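Side-chain contacts in uncharacterized protein (Cricetid herpesvirus 2, PDB 4ZKQ), which binds chemokines and probably acts as a viral decoy receptor encoded by a rodent gammaherpesvirus: residues T108-G111 with E115-V118; V102-L107 with P119-V124. One frame throughout, in Å; residues are numbered along the deposited sequence.

Contact 1 of 2, residues T108-G111 with E115-V118; sequences TVFG and EEHV
Thr-108 and Glu-116 meet through their polar ends. The hydroxyl OG1 of Thr-108 donates to OE2 of Glu-116 over 2.8 Å and is taken up on the anti lone pair of the carboxylate, the one turned away from OE1. Glu-116 reaches it with a fully extended chain: CG stands opposite the backbone N (chi1 -179°). The two side chains cross at a slant, with CG of Glu-116 3.6 Å from both CB and OG1 of Thr-108. The other oxygen, OE1, accepts a hydrogen bond from the backbone N of Met-259, so the carboxylate is gripped at both oxygens, which restrains its rotation. Lower on the same chain, CB of Glu-116 lies 4.0 Å from CD1 of Phe-110. This aromatic ring comes in obliquely, its plane 51° from that of the carboxylate. The side chain of Phe-110 also touches Met-259.

The segments pair antiparallel through one bridge, where edge strand 108-111 of a four-stranded sheet meets the start of strand 117-125, an edge of the seven-stranded sheet. Val-109 and His-117 are the hydrogen-bonded pair. N of Val-109 gives to O of His-117 at 2.9 Å, and N of His-117 gives back to O of Val-109 at 3.1 Å. The chain turns a corner at Glu-116, and the pieces before and after it belong to different sheets or faces.

Val-109 and His-117 put their side chains on the same face, where both touch Ala-138 of strand 132-143. CG2 of Val-109 packs on CE1 of the imidazole at 3.5 Å. The imidazole is turned back along its own segment by chi1 of 72°. In that position ND1 donates to O of Glu-115 at 2.8 Å, though this oxygen lies somewhat out of the ring plane. The bond helps hold the ring beside Val-109.

Contact 2 of 2, residues V102-L107 with P119-V124; sequences VNESDL and PQFVTV
The loop that joins strand 85-94 to strand 108-111 packs here on strand 117-125, an outermost strand of the seven-stranded mixed sheet. Glu-104, in a short 3-10 turn of the loop, lies across one face of the Phe-121 ring. Its CB makes a CH-pi contact, 3.8 Å from the ring centroid and 18° off the normal. The chain runs on extended over the ring, so that CD comes to 3.5 Å from CD2 of Phe-121. The carboxylate ends stacked on the ring, the two planes only 13° apart. OE2 of Glu-104 forms a salt bridge with NE of Arg-134, which probably offsets the negative charge over the aromatic face.

Leu-107 touches both Pro-119, at about a right angle, and Phe-121, obliquely. With CG swung away from the backbone N (chi1 171°) the branch faces the other segment, and CD2 does the touching. CD2 is 3.7 Å from CG of Pro-119 and 3.9 Å from CZ of Phe-121. The backbone O of Leu-107 is buried against CD of Pro-119 at 3.3 Å and has no hydrogen-bond partner in the model.

Trp-94 of strand 85-94 meets the Phe-121 ring edge-to-face and also touches Glu-104 and Leu-107. Strand 132-143 lies alongside strand 117-125, and its Phe-136 packs on Leu-107 and Pro-119.

Contacts 1 and 2 have centres 12 Å apart, and both use strand 117-125. Along the chain the order is 102-107, 108-111, 115-118, 119-124, so contact 1 lies between the two halves of contact 2. Residues 108-111 also pair with strand 147-152 in a four-stranded antiparallel sheet, whereas strand 117-125 is an edge of the seven-stranded sheet. The chain from 102 to 124 thus joins the two sheets. Val-118 connects the contacts directly: its CG2 packs 3.4 Å from O of Ser-105. Here the chain passes from the four-stranded sheet to the edge of the seven-stranded one, with loop 102-107 packed beside the crossing.

Contact 1 of 2, residues T108-G111 with E115-V118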
ATOM      1  N   THR A 108      18.595 -11.937   5.702  1.00 18.65           N
ATOM      2  CA  THR A 108      17.368 -12.685   5.487  1.00 21.89           C
ATOM      3  C   THR A 108      16.161 -11.751   5.469  1.00 19.99           C
ATOM      4  O   THR A 108      16.201 -10.640   6.004  1.00 18.02           O
ATOM      5  CB  THR A 108      17.162 -13.765   6.558  1.00 22.66           C
ATOM      6  OG1 THR A 108      17.038 -13.147   7.844  1.00 21.58           O
ATOM      7  CG2 THR A 108      18.340 -14.752   6.563  1.00 23.41           C
ATOM      8  N   VAL A 109      15.089 -12.212   4.840  1.00 19.59           N
ATOM      9  CA  VAL A 109      13.849 -11.464   4.809  1.00 16.25           C
ATOM     10  C   VAL A 109      12.693 -12.422   4.931  1.00 17.12           C
ATOM     11  O   VAL A 109      12.816 -13.599   4.595  1.00 16.08           O
ATOM     12  CB  VAL A 109      13.688 -10.639   3.505  1.00 19.34           C
ATOM     13  CG1 VAL A 109      14.899  -9.775   3.259  1.00 18.47           C
ATOM     14  CG2 VAL A 109      13.446 -11.543   2.300  1.00 22.71           C
ATOM     15  N   PHE A 110      11.571 -11.924   5.427  1.00 17.63           N
ATOM     16  CA  PHE A 110      10.339 -12.681   5.352  1.00 20.37           C
ATOM     17  C   PHE A 110       9.158 -11.747   5.170  1.00 17.25           C
ATOM     18  O   PHE A 110       9.263 -10.530   5.314  1.00 16.51           O
ATOM     19  CB  PHE A 110      10.146 -13.571   6.591  1.00 17.70           C
ATOM     20  CG  PHE A 110      10.188 -12.843   7.908  1.00 14.74           C
ATOM     21  CD1 PHE A 110      11.396 -12.554   8.517  1.00 19.54           C
ATOM     22  CD2 PHE A 110       9.020 -12.493   8.559  1.00 14.70           C
ATOM     23  CE1 PHE A 110      11.437 -11.904   9.736  1.00 21.06           C
ATOM     24  CE2 PHE A 110       9.055 -11.841   9.782  1.00 18.37           C
ATOM     25  CZ  PHE A 110      10.265 -11.551  10.370  1.00 18.25           C
ATOM     26  N   GLY A 111       8.032 -12.337   4.816  1.00 14.37           N
ATOM     27  CA  GLY A 111       6.820 -11.584   4.594  1.00 12.18           C
ATOM     28  C   GLY A 111       5.675 -12.554   4.498  1.00 17.20           C
ATOM     29  O   GLY A 111       5.855 -13.744   4.751  1.00 16.93           O
ATOM     30  N   GLU A 115       8.582 -17.709   4.116  1.00 17.29           N
ATOM     31  CA  GLU A 115       9.370 -17.903   5.327  1.00 25.32           C
ATOM     32  C   GLU A 115      10.696 -17.154   5.298  1.00 17.52           C
ATOM     33  O   GLU A 115      11.209 -16.820   4.230  1.00 16.30           O
ATOM     34  CB  GLU A 115       9.650 -19.396   5.528  1.00 32.07           C
ATOM     35  CG  GLU A 115      10.667 -19.961   4.526  1.00 33.74           C
ATOM     36  CD  GLU A 115      10.754 -21.476   4.549  1.00 67.95           C
ATOM     37  OE1 GLU A 115      10.235 -22.093   5.505  1.00 56.46           O
ATOM     38  OE2 GLU A 115      11.341 -22.050   3.606  1.00 63.84           O
ATOM     39  N   GLU A 116      11.261 -16.914   6.481  1.00 16.87           N
ATOM     40  CA  GLU A 116      12.575 -16.291   6.581  1.00 16.96           C
ATOM     41  C   GLU A 116      13.598 -17.047   5.756  1.00 19.27           C
ATOM     42  O   GLU A 116      13.752 -18.257   5.885  1.00 21.46           O
ATOM     43  CB  GLU A 116      13.042 -16.209   8.038  1.00 19.83           C
ATOM     44  CG  GLU A 116      14.402 -15.537   8.159  1.00 21.91           C
ATOM     45  CD  GLU A 116      14.941 -15.506   9.571  1.00 25.39           C
ATOM     46  OE1 GLU A 116      14.331 -16.126  10.473  1.00 19.44           O
ATOM     47  OE2 GLU A 116      15.985 -14.859   9.766  1.00 24.11           O
ATOM     48  N   HIS A 117      14.305 -16.311   4.905  1.00 16.19           N
ATOM     49  CA  HIS A 117      15.227 -16.909   3.953  1.00 15.28           C
ATOM     50  C   HIS A 117      16.222 -15.869   3.475  1.00 18.19           C
ATOM     51  O   HIS A 117      15.962 -14.676   3.562  1.00 18.49           O
ATOM     52  CB  HIS A 117      14.464 -17.466   2.750  1.00 16.60           C
ATOM     53  CG  HIS A 117      13.914 -16.399   1.857  1.00 13.66           C
ATOM     54  ND1 HIS A 117      12.813 -15.642   2.190  1.00 16.36           N
ATOM     55  CD2 HIS A 117      14.332 -15.936   0.650  1.00 16.29           C
ATOM     56  CE1 HIS A 117      12.567 -14.770   1.226  1.00 13.47           C
ATOM     57  NE2 HIS A 117      13.473 -14.935   0.281  1.00 15.71           N
ATOM     58  N   VAL A 118      17.349 -16.328   2.953  1.00 19.47           N
ATOM     59  CA  VAL A 118      18.275 -15.456   2.247  1.00 20.26           C
ATOM     60  C   VAL A 118      17.674 -15.122   0.881  1.00 18.45           C
ATOM     61  O   VAL A 118      17.464 -16.029   0.074  1.00 19.93           O
ATOM     62  CB  VAL A 118      19.650 -16.121   2.059  1.00 19.15           C
ATOM     63  CG1 VAL A 118      20.581 -15.236   1.246  1.00 20.44           C
ATOM     64  CG2 VAL A 118      20.270 -16.450   3.406  1.00 23.65           C
TER

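Contact 2 of 2, residues V102-L107 with P119-V124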
ATOM      1  N   VAL A 102      30.253  -8.107   5.917  1.00 51.91           N
ATOM      2  CA  VAL A 102      28.981  -8.811   5.970  1.00 44.76           C
ATOM      3  C   VAL A 102      28.753  -9.479   4.627  1.00 33.17           C
ATOM      4  O   VAL A 102      28.932  -8.864   3.576  1.00 38.52           O
ATOM      5  CB  VAL A 102      27.813  -7.859   6.313  1.00 45.40           C
ATOM      6  CG1 VAL A 102      26.482  -8.593   6.266  1.00 37.13           C
ATOM      7  CG2 VAL A 102      28.020  -7.255   7.689  1.00 40.00           C
ATOM      8  N   ASN A 103      28.380 -10.752   4.672  1.00 37.33           N
ATOM      9  CA  ASN A 103      28.140 -11.525   3.462  1.00 41.10           C
ATOM     10  C   ASN A 103      26.679 -11.409   3.049  1.00 30.41           C
ATOM     11  O   ASN A 103      25.810 -11.187   3.891  1.00 29.05           O
ATOM     12  CB  ASN A 103      28.513 -12.996   3.677  1.00 41.58           C
ATOM     13  CG  ASN A 103      29.992 -13.192   3.970  1.00 58.47           C
ATOM     14  OD1 ASN A 103      30.852 -12.642   3.281  1.00 50.18           O
ATOM     15  ND2 ASN A 103      30.294 -13.979   4.998  1.00 52.75           N
ATOM     16  N   GLU A 104      26.420 -11.562   1.755  1.00 30.67           N
ATOM     17  CA  GLU A 104      25.056 -11.571   1.234  1.00 32.50           C
ATOM     18  C   GLU A 104      24.202 -12.599   1.971  1.00 33.34           C
ATOM     19  O   GLU A 104      23.007 -12.392   2.178  1.00 25.78           O
ATOM     20  CB  GLU A 104      25.060 -11.867  -0.271  1.00 27.10           C
ATOM     21  CG  GLU A 104      25.757 -10.803  -1.102  1.00 28.53           C
ATOM     22  CD  GLU A 104      25.776 -11.113  -2.587  1.00 28.02           C
ATOM     23  OE1 GLU A 104      25.506 -12.270  -2.983  1.00 32.42           O
ATOM     24  OE2 GLU A 104      26.063 -10.183  -3.367  1.00 32.01           O
ATOM     25  N   SER A 105      24.831 -13.694   2.384  1.00 28.71           N
ATOM     26  CA  SER A 105      24.129 -14.786   3.053  1.00 30.18           C
ATOM     27  C   SER A 105      23.724 -14.445   4.479  1.00 24.72           C
ATOM     28  O   SER A 105      22.955 -15.177   5.097  1.00 24.94           O
ATOM     29  CB  SER A 105      25.004 -16.040   3.060  1.00 41.46           C
ATOM     30  OG  SER A 105      25.282 -16.460   1.737  1.00 46.85           O
ATOM     31  N   ASP A 106      24.243 -13.343   5.007  1.00 23.96           N
ATOM     32  CA  ASP A 106      23.863 -12.891   6.341  1.00 24.29           C
ATOM     33  C   ASP A 106      22.527 -12.150   6.346  1.00 21.69           C
ATOM     34  O   ASP A 106      21.949 -11.910   7.407  1.00 24.54           O
ATOM     35  CB  ASP A 106      24.949 -11.982   6.918  1.00 29.09           C
ATOM     36  CG  ASP A 106      26.216 -12.737   7.267  1.00 35.42           C
ATOM     37  OD1 ASP A 106      26.113 -13.859   7.808  1.00 29.47           O
ATOM     38  OD2 ASP A 106      27.312 -12.208   6.996  1.00 37.38           O
ATOM     39  N   LEU A 107      22.053 -11.768   5.163  1.00 22.84           N
ATOM     40  CA  LEU A 107      20.767 -11.085   5.033  1.00 19.98           C
ATOM     41  C   LEU A 107      19.634 -12.084   4.884  1.00 17.43           C
ATOM     42  O   LEU A 107      19.691 -12.966   4.031  1.00 19.35           O
ATOM     43  CB  LEU A 107      20.778 -10.149   3.820  1.00 22.61           C
ATOM     44  CG  LEU A 107      19.445  -9.519   3.404  1.00 22.73           C
ATOM     45  CD1 LEU A 107      18.965  -8.505   4.439  1.00 19.52           C
ATOM     46  CD2 LEU A 107      19.572  -8.879   2.024  1.00 19.07           C
ATOM     47  N   PRO A 119      17.403 -13.828   0.611  1.00 15.75           N
ATOM     48  CA  PRO A 119      16.737 -13.484  -0.651  1.00 14.42           C
ATOM     49  C   PRO A 119      17.596 -13.830  -1.847  1.00 15.89           C
ATOM     50  O   PRO A 119      18.804 -14.028  -1.708  1.00 17.77           O
ATOM     51  CB  PRO A 119      16.523 -11.968  -0.548  1.00 16.05           C
ATOM     52  CG  PRO A 119      17.572 -11.496   0.395  1.00 18.14           C
ATOM     53  CD  PRO A 119      17.774 -12.623   1.378  1.00 18.42           C
ATOM     54  N   GLN A 120      16.972 -13.920  -3.011  1.00 18.05           N
ATOM     55  CA  GLN A 120      17.690 -14.217  -4.234  1.00 16.81           C
ATOM     56  C   GLN A 120      18.458 -12.978  -4.679  1.00 22.57           C
ATOM     57  O   GLN A 120      17.898 -11.883  -4.713  1.00 17.13           O
ATOM     58  CB  GLN A 120      16.718 -14.670  -5.310  1.00 17.87           C
ATOM     59  CG  GLN A 120      17.378 -15.102  -6.587  1.00 24.78           C
ATOM     60  CD  GLN A 120      16.399 -15.735  -7.541  1.00 22.41           C
ATOM     61  OE1 GLN A 120      15.291 -16.120  -7.157  1.00 18.35           O
ATOM     62  NE2 GLN A 120      16.794 -15.838  -8.798  1.00 24.18           N
ATOM     63  N   PHE A 121      19.741 -13.149  -4.992  1.00 20.45           N
ATOM     64  CA  PHE A 121      20.584 -12.038  -5.435  1.00 18.45           C
ATOM     65  C   PHE A 121      20.816 -12.080  -6.936  1.00 24.64           C
ATOM     66  O   PHE A 121      20.903 -13.152  -7.533  1.00 26.46           O
ATOM     67  CB  PHE A 121      21.936 -12.055  -4.718  1.00 28.08           C
ATOM     68  CG  PHE A 121      21.906 -11.446  -3.346  1.00 25.88           C
ATOM     69  CD1 PHE A 121      21.355 -12.132  -2.283  1.00 23.76           C
ATOM     70  CD2 PHE A 121      22.438 -10.187  -3.120  1.00 24.45           C
ATOM     71  CE1 PHE A 121      21.328 -11.579  -1.022  1.00 24.07           C
ATOM     72  CE2 PHE A 121      22.413  -9.628  -1.862  1.00 23.56           C
ATOM     73  CZ  PHE A 121      21.857 -10.326  -0.809  1.00 22.75           C
ATOM     74  N   VAL A 122      20.908 -10.897  -7.537  1.00 24.11           N
ATOM     75  CA  VAL A 122      21.234 -10.757  -8.947  1.00 21.87           C
ATOM     76  C   VAL A 122      22.162  -9.570  -9.137  1.00 24.58           C
ATOM     77  O   VAL A 122      22.259  -8.702  -8.269  1.00 18.98           O
ATOM     78  CB  VAL A 122      19.986 -10.551  -9.827  1.00 23.18           C
ATOM     79  CG1 VAL A 122      19.145 -11.812  -9.873  1.00 32.10           C
ATOM     80  CG2 VAL A 122      19.159  -9.364  -9.328  1.00 24.71           C
ATOM     81  N   THR A 123      22.846  -9.547 -10.273  1.00 32.34           N
ATOM     82  CA  THR A 123      23.583  -8.372 -10.699  1.00 26.69           C
ATOM     83  C   THR A 123      22.912  -7.852 -11.953  1.00 24.03           C
ATOM     84  O   THR A 123      22.594  -8.631 -12.855  1.00 26.69           O
ATOM     85  CB  THR A 123      25.067  -8.682 -10.968  1.00 28.53           C
ATOM     86  OG1 THR A 123      25.657  -9.229  -9.784  1.00 29.90           O
ATOM     87  CG2 THR A 123      25.818  -7.418 -11.372  1.00 34.56           C
ATOM     88  N   VAL A 124      22.668  -6.546 -11.997  1.00 25.68           N
ATOM     89  CA  VAL A 124      22.089  -5.915 -13.178  1.00 29.88           C
ATOM     90  C   VAL A 124      22.935  -4.713 -13.581  1.00 27.21           C
ATOM     91  O   VAL A 124      23.671  -4.163 -12.763  1.00 26.18           O
ATOM     92  CB  VAL A 124      20.630  -5.454 -12.939  1.00 30.87           C
ATOM     93  CG1 VAL A 124      19.725  -6.643 -12.625  1.00 26.69           C
ATOM     94  CG2 VAL A 124      20.570  -4.421 -11.825  1.00 30.21           C
TER